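Local coordinates for protein endo-beta-1,4-glucanase (Cryptopygus antarcticus, PDB 5H4U) that hydrolyses internal beta-1,4-glucosidic linkages in carboxymethylcellulose, lichenan and barley beta-glucan, releasing mainly short cello-oligosaccharides, at residues Y27-C31 and V146-C152; M140-G144 and G186-R190. One frame throughout, in Å; residues are numbered along the deposited sequence.

Both contacts are buried parts of the family 45 glycosyl hydrolase domain, a double-psi beta-barrel fold. They share one long loop, which leaves strand 135-140 and ends at helix 152-156. Contact 2 packs the turn just after strand 135-140 on helix 184-191. Contact 1 uses the last part of the loop, 146-152, joined to the loop after strand 19-27. Contact 1 holds the inferred nucleophile, Asp29, and reaches the surface at Phe149. It relies on a disulfide, a backbone hydrogen bond and a water. Contact 2 is wholly buried and mostly apolar, with no direct hydrogen bond between its segments. The two meet where Trp28 packs on Pro142 and where Tyr27 O probably bonds to Ile141 N.

Contact 1 of 2, residues Y27-C31 and V146-C152; sequences YWDCC and VGIFNGC
Asp29 and Val146 bring their backbones within 4.0 Å, CA to CA, and further on Gly151 N donates to Asp29 O at 2.7 Å; the two segments meet as irregular loops. A disulfide closes the same end: Cys30 SG is bonded to Cys152 SG, with chi3 of 99°. Cys152 SG also meets the edge of the Trp28 indole, 3.9 Å from CD1. Two carbonyl oxygens, Val146 O and Phe149 O, close on Asp29 CB from one side, each at 3.3 Å. With chi1 of Asp29 at 64°, its CG sits between the backbone N and the carbonyl carbon. The carboxylate then runs alongside Phe149, with Asp29 OD2 3.6 Å from Phe149 CB. Cys31 N donates an almost straight bond to Asp29 OD1 from above the carboxylate plane, an Asx turn. The other oxygen, Asp29 OD2, is 2.7 Å from a water that accepts from Phe149 N and also has Val146 O in reach. Cys31 itself is disulfide-bonded to Cys66. Asp29 is the inferred nucleophile, and Tyr27 touches Asp138, the inferred proton donor. Both oxygens of the Asp29 carboxylate thus have partners, which probably limits its rotation at the inferred catalytic site.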
loop_
_atom_site.group_PDB
_atom_site.type_symbol
_atom_site.label_atom_id
_atom_site.label_comp_id
_atom_site.label_asym_id
_atom_site.label_seq_id
_atom_site.Cartn_x
_atom_site.Cartn_y
_atom_site.Cartn_z
ATOM N N TYR A 27 4.821 -2.875 -4.346
ATOM C CA TYR A 27 5.620 -1.665 -4.438
ATOM C C TYR A 27 5.730 -1.004 -3.084
ATOM O O TYR A 27 4.881 -1.190 -2.219
ATOM C CB TYR A 27 5.021 -0.680 -5.453
ATOM C CG TYR A 27 4.051 0.340 -4.896
ATOM C CD1 TYR A 27 2.728 0.001 -4.635
ATOM C CD2 TYR A 27 4.445 1.665 -4.681
ATOM C CE1 TYR A 27 1.825 0.944 -4.146
ATOM C CE2 TYR A 27 3.559 2.608 -4.182
ATOM C CZ TYR A 27 2.251 2.243 -3.918
ATOM O OH TYR A 27 1.377 3.185 -3.426
ATOM N N TRP A 28 6.808 -0.248 -2.908
ATOM C CA TRP A 28 6.990 0.552 -1.705
ATOM C C TRP A 28 7.988 1.654 -2.067
ATOM O O TRP A 28 9.201 1.464 -1.977
ATOM C CB TRP A 28 7.479 -0.256 -0.528
ATOM C CG TRP A 28 7.436 0.499 0.743
ATOM C CD1 TRP A 28 8.345 1.421 1.193
ATOM C CD2 TRP A 28 6.438 0.391 1.750
ATOM N NE1 TRP A 28 7.966 1.898 2.427
ATOM C CE2 TRP A 28 6.797 1.281 2.793
ATOM C CE3 TRP A 28 5.273 -0.370 1.877
ATOM C CZ2 TRP A 28 6.026 1.431 3.939
ATOM C CZ3 TRP A 28 4.508 -0.219 3.014
ATOM C CH2 TRP A 28 4.891 0.670 4.036
ATOM N N ASP A 29 7.454 2.787 -2.479
ATOM C CA ASP A 29 8.262 3.925 -2.852
ATOM C C ASP A 29 8.380 4.937 -1.723
ATOM O O ASP A 29 9.003 5.978 -1.914
ATOM C CB ASP A 29 7.690 4.580 -4.116
ATOM C CG ASP A 29 6.300 5.148 -3.915
ATOM O OD1 ASP A 29 5.781 5.121 -2.770
ATOM O OD2 ASP A 29 5.704 5.590 -4.928
ATOM N N CYS A 30 7.777 4.670 -0.565
ATOM C CA CYS A 30 7.876 5.517 0.610
ATOM C C CYS A 30 7.139 6.846 0.481
ATOM O O CYS A 30 7.207 7.660 1.413
ATOM C CB CYS A 30 9.339 5.825 0.968
ATOM S SG CYS A 30 10.364 4.416 1.440
ATOM N N CYS A 31 6.453 7.115 -0.632
ATOM C CA CYS A 31 5.948 8.462 -0.864
ATOM C C CYS A 31 4.665 8.719 -0.082
ATOM O O CYS A 31 3.921 7.796 0.260
ATOM C CB CYS A 31 5.638 8.682 -2.328
ATOM S SG CYS A 31 6.993 8.389 -3.401
ATOM N N VAL A 146 10.328 0.232 -5.861
ATOM C CA VAL A 146 9.823 1.605 -5.774
ATOM C C VAL A 146 8.958 1.964 -6.968
ATOM O O VAL A 146 7.997 2.725 -6.848
ATOM C CB VAL A 146 10.993 2.591 -5.621
ATOM C CG1 VAL A 146 11.596 2.483 -4.245
ATOM C CG2 VAL A 146 12.038 2.317 -6.676
ATOM N N GLY A 147 9.275 1.479 -8.150
ATOM C CA GLY A 147 8.424 1.807 -9.266
ATOM C C GLY A 147 8.780 3.157 -9.862
ATOM O O GLY A 147 9.913 3.627 -9.778
ATOM N N ILE A 148 7.765 3.810 -10.426
ATOM C CA ILE A 148 7.950 5.110 -11.067
ATOM C C ILE A 148 8.600 6.106 -10.109
ATOM O O ILE A 148 9.536 6.822 -10.482
ATOM C CB ILE A 148 6.599 5.614 -11.616
ATOM C CG1 ILE A 148 6.231 4.836 -12.878
ATOM C CG2 ILE A 148 6.622 7.111 -11.908
ATOM C CD1 ILE A 148 4.806 5.028 -13.302
ATOM N N PHE A 149 8.144 6.148 -8.862
ATOM C CA PHE A 149 8.640 7.093 -7.871
ATOM C C PHE A 149 9.543 6.395 -6.853
ATOM O O PHE A 149 9.611 5.171 -6.785
ATOM C CB PHE A 149 7.477 7.793 -7.150
ATOM C CG PHE A 149 6.460 8.419 -8.077
ATOM C CD1 PHE A 149 6.631 9.708 -8.554
ATOM C CD2 PHE A 149 5.328 7.722 -8.451
ATOM C CE1 PHE A 149 5.682 10.283 -9.396
ATOM C CE2 PHE A 149 4.395 8.286 -9.293
ATOM C CZ PHE A 149 4.568 9.560 -9.772
ATOM N N ASN A 150 10.253 7.212 -6.061
ATOM C CA ASN A 150 11.152 6.713 -5.015
ATOM C C ASN A 150 11.410 7.827 -3.999
ATOM O O ASN A 150 12.274 8.671 -4.224
ATOM C CB ASN A 150 12.467 6.214 -5.595
ATOM C CG ASN A 150 13.455 5.743 -4.500
ATOM O OD1 ASN A 150 13.073 5.483 -3.352
ATOM N ND2 ASN A 150 14.721 5.623 -4.864
ATOM N N GLY A 151 10.692 7.814 -2.886
ATOM C CA GLY A 151 11.140 8.661 -1.804
ATOM C C GLY A 151 11.888 7.912 -0.722
ATOM O O GLY A 151 12.133 8.462 0.359
ATOM N N CYS A 152 12.317 6.685 -1.034
ATOM C CA CYS A 152 12.957 5.845 -0.034
ATOM C C CYS A 152 14.420 6.208 0.164
ATOM O O CYS A 152 14.972 5.974 1.247
ATOM C CB CYS A 152 12.829 4.368 -0.418
ATOM S SG CYS A 152 11.145 3.688 -0.299
HETATM O O HOH W 1 6.310 4.466 -7.296
#

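Contact 2 of 2, residues M140-G144 and G186-R190; sequences MIPGG and GCNWR
Pro142 lays its ring against the start of 186-190, with CD 3.8 Å from Gly186 C and CB 3.9 Å from Cys187 N. Its carbonyl faces the same helix. Pro142 O receives a CA-H...O contact from Cys187 CA at 3.3 Å. Ile141 divides its two branches between Trp189 and Arg190. Ile141 CG2 touches Arg190 CB at 3.6 Å. Ile141 CD1 reaches the edge of the Trp189 indole, 4.1 Å from CZ3. The Ile141 side chain crosses both of these at about a right angle. Gly186 leaves room for the proline, since a CB there would run into Pro142 CD. With the ring of Pro142 cut back to an alanine, a gap is likely to open beside Gly186 and Cys187, and the turn would probably be freer to move.

Arg190 extends past this apolar patch, its CG anti to the backbone N (chi1 174°). Its NH1 comes near Gly143 O without a hydrogen bond. NH1 bonds to Ile170 O instead, and NH2 to Asn196 OD1. A water donates to Pro142 O at 2.7 Å and has a weak bond from Arg190 NH1.

The loop is shaped by a type II beta turn from Ile141 to Gly144, closed by Gly144 N to Ile141 O at 3.0 Å. Cys187 is tied to Cys176 by a disulfide. The contact seats helix 184-191 on the turn that follows strand 135-140. Trp189 continues onto Met121 of strand 120-128, and Ile141 onto Arg26 of strand 19-27.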
loop_
_atom_site.group_PDB
_atom_site.type_symbol
_atom_site.label_atom_id
_atom_site.label_comp_id
_atom_site.label_asym_id
_atom_site.label_seq_id
_atom_site.Cartn_x
_atom_site.Cartn_y
_atom_site.Cartn_z
ATOM N N MET A 140 1.084 -2.452 -1.104
ATOM C CA MET A 140 2.190 -1.736 -0.479
ATOM C C MET A 140 2.990 -2.721 0.373
ATOM O O MET A 140 2.578 -3.103 1.466
ATOM C CB MET A 140 1.649 -0.562 0.326
ATOM C CG MET A 140 1.416 0.655 -0.540
ATOM S SD MET A 140 0.549 2.053 0.226
ATOM C CE MET A 140 1.932 2.900 0.975
ATOM N N ILE A 141 4.149 -3.141 -0.133
ATOM C CA ILE A 141 4.996 -4.118 0.541
ATOM C C ILE A 141 6.429 -3.604 0.615
ATOM O O ILE A 141 7.065 -3.403 -0.421
ATOM C CB ILE A 141 4.949 -5.475 -0.172
ATOM C CG1 ILE A 141 3.484 -5.853 -0.419
ATOM C CG2 ILE A 141 5.598 -6.518 0.685
ATOM C CD1 ILE A 141 3.273 -6.945 -1.408
ATOM N N PRO A 142 6.987 -3.385 1.805
ATOM C CA PRO A 142 8.373 -2.911 1.903
ATOM C C PRO A 142 9.335 -3.884 1.244
ATOM O O PRO A 142 9.347 -5.078 1.545
ATOM C CB PRO A 142 8.605 -2.828 3.413
ATOM C CG PRO A 142 7.268 -2.717 3.990
ATOM C CD PRO A 142 6.366 -3.509 3.125
ATOM N N GLY A 143 10.099 -3.377 0.288
ATOM C CA GLY A 143 11.040 -4.200 -0.417
ATOM C C GLY A 143 10.547 -4.712 -1.745
ATOM O O GLY A 143 11.311 -5.384 -2.442
ATOM N N GLY A 144 9.272 -4.481 -2.085
ATOM C CA GLY A 144 8.745 -4.931 -3.355
ATOM C C GLY A 144 9.043 -4.063 -4.557
ATOM O O GLY A 144 8.513 -4.351 -5.634
ATOM N N GLY A 186 7.026 -5.998 7.330
ATOM C CA GLY A 186 6.308 -6.020 6.068
ATOM C C GLY A 186 7.075 -6.776 5.015
ATOM O O GLY A 186 6.542 -7.672 4.354
ATOM N N CYS A 187 8.366 -6.469 4.907
ATOM C CA CYS A 187 9.253 -7.199 4.017
ATOM C C CYS A 187 9.063 -8.693 4.203
ATOM O O CYS A 187 8.730 -9.407 3.251
ATOM C CB CYS A 187 10.695 -6.785 4.303
ATOM S SG CYS A 187 11.875 -7.354 3.146
ATOM N N ASN A 188 9.165 -9.164 5.450
ATOM C CA ASN A 188 9.091 -10.602 5.704
ATOM C C ASN A 188 7.730 -11.175 5.338
ATOM O O ASN A 188 7.636 -12.299 4.821
ATOM C CB ASN A 188 9.463 -10.893 7.157
ATOM C CG ASN A 188 10.979 -10.940 7.355
ATOM O OD1 ASN A 188 11.698 -11.593 6.588
ATOM N ND2 ASN A 188 11.478 -10.174 8.311
ATOM N N TRP A 189 6.666 -10.413 5.592
ATOM C CA TRP A 189 5.326 -10.835 5.206
ATOM C C TRP A 189 5.267 -11.254 3.739
ATOM O O TRP A 189 4.565 -12.206 3.382
ATOM C CB TRP A 189 4.377 -9.687 5.496
ATOM C CG TRP A 189 2.941 -9.886 5.221
ATOM C CD1 TRP A 189 1.977 -10.254 6.108
ATOM C CD2 TRP A 189 2.276 -9.630 3.974
ATOM N NE1 TRP A 189 0.757 -10.271 5.478
ATOM C CE2 TRP A 189 0.916 -9.889 4.170
ATOM C CE3 TRP A 189 2.712 -9.224 2.710
ATOM C CZ2 TRP A 189 -0.016 -9.759 3.151
ATOM C CZ3 TRP A 189 1.792 -9.097 1.706
ATOM C CH2 TRP A 189 0.443 -9.367 1.925
ATOM N N ARG A 190 6.039 -10.589 2.883
ATOM C CA ARG A 190 6.002 -10.908 1.465
ATOM C C ARG A 190 6.495 -12.332 1.179
ATOM O O ARG A 190 6.035 -12.973 0.221
ATOM C CB ARG A 190 6.827 -9.878 0.700
ATOM C CG ARG A 190 6.992 -10.170 -0.759
ATOM C CD ARG A 190 8.163 -9.419 -1.305
ATOM N NE ARG A 190 8.576 -9.960 -2.588
ATOM C CZ ARG A 190 9.627 -9.536 -3.272
ATOM N NH1 ARG A 190 10.381 -8.546 -2.817
ATOM N NH2 ARG A 190 9.925 -10.118 -4.412
HETATM O O HOH W 2 10.237 -7.375 0.431
#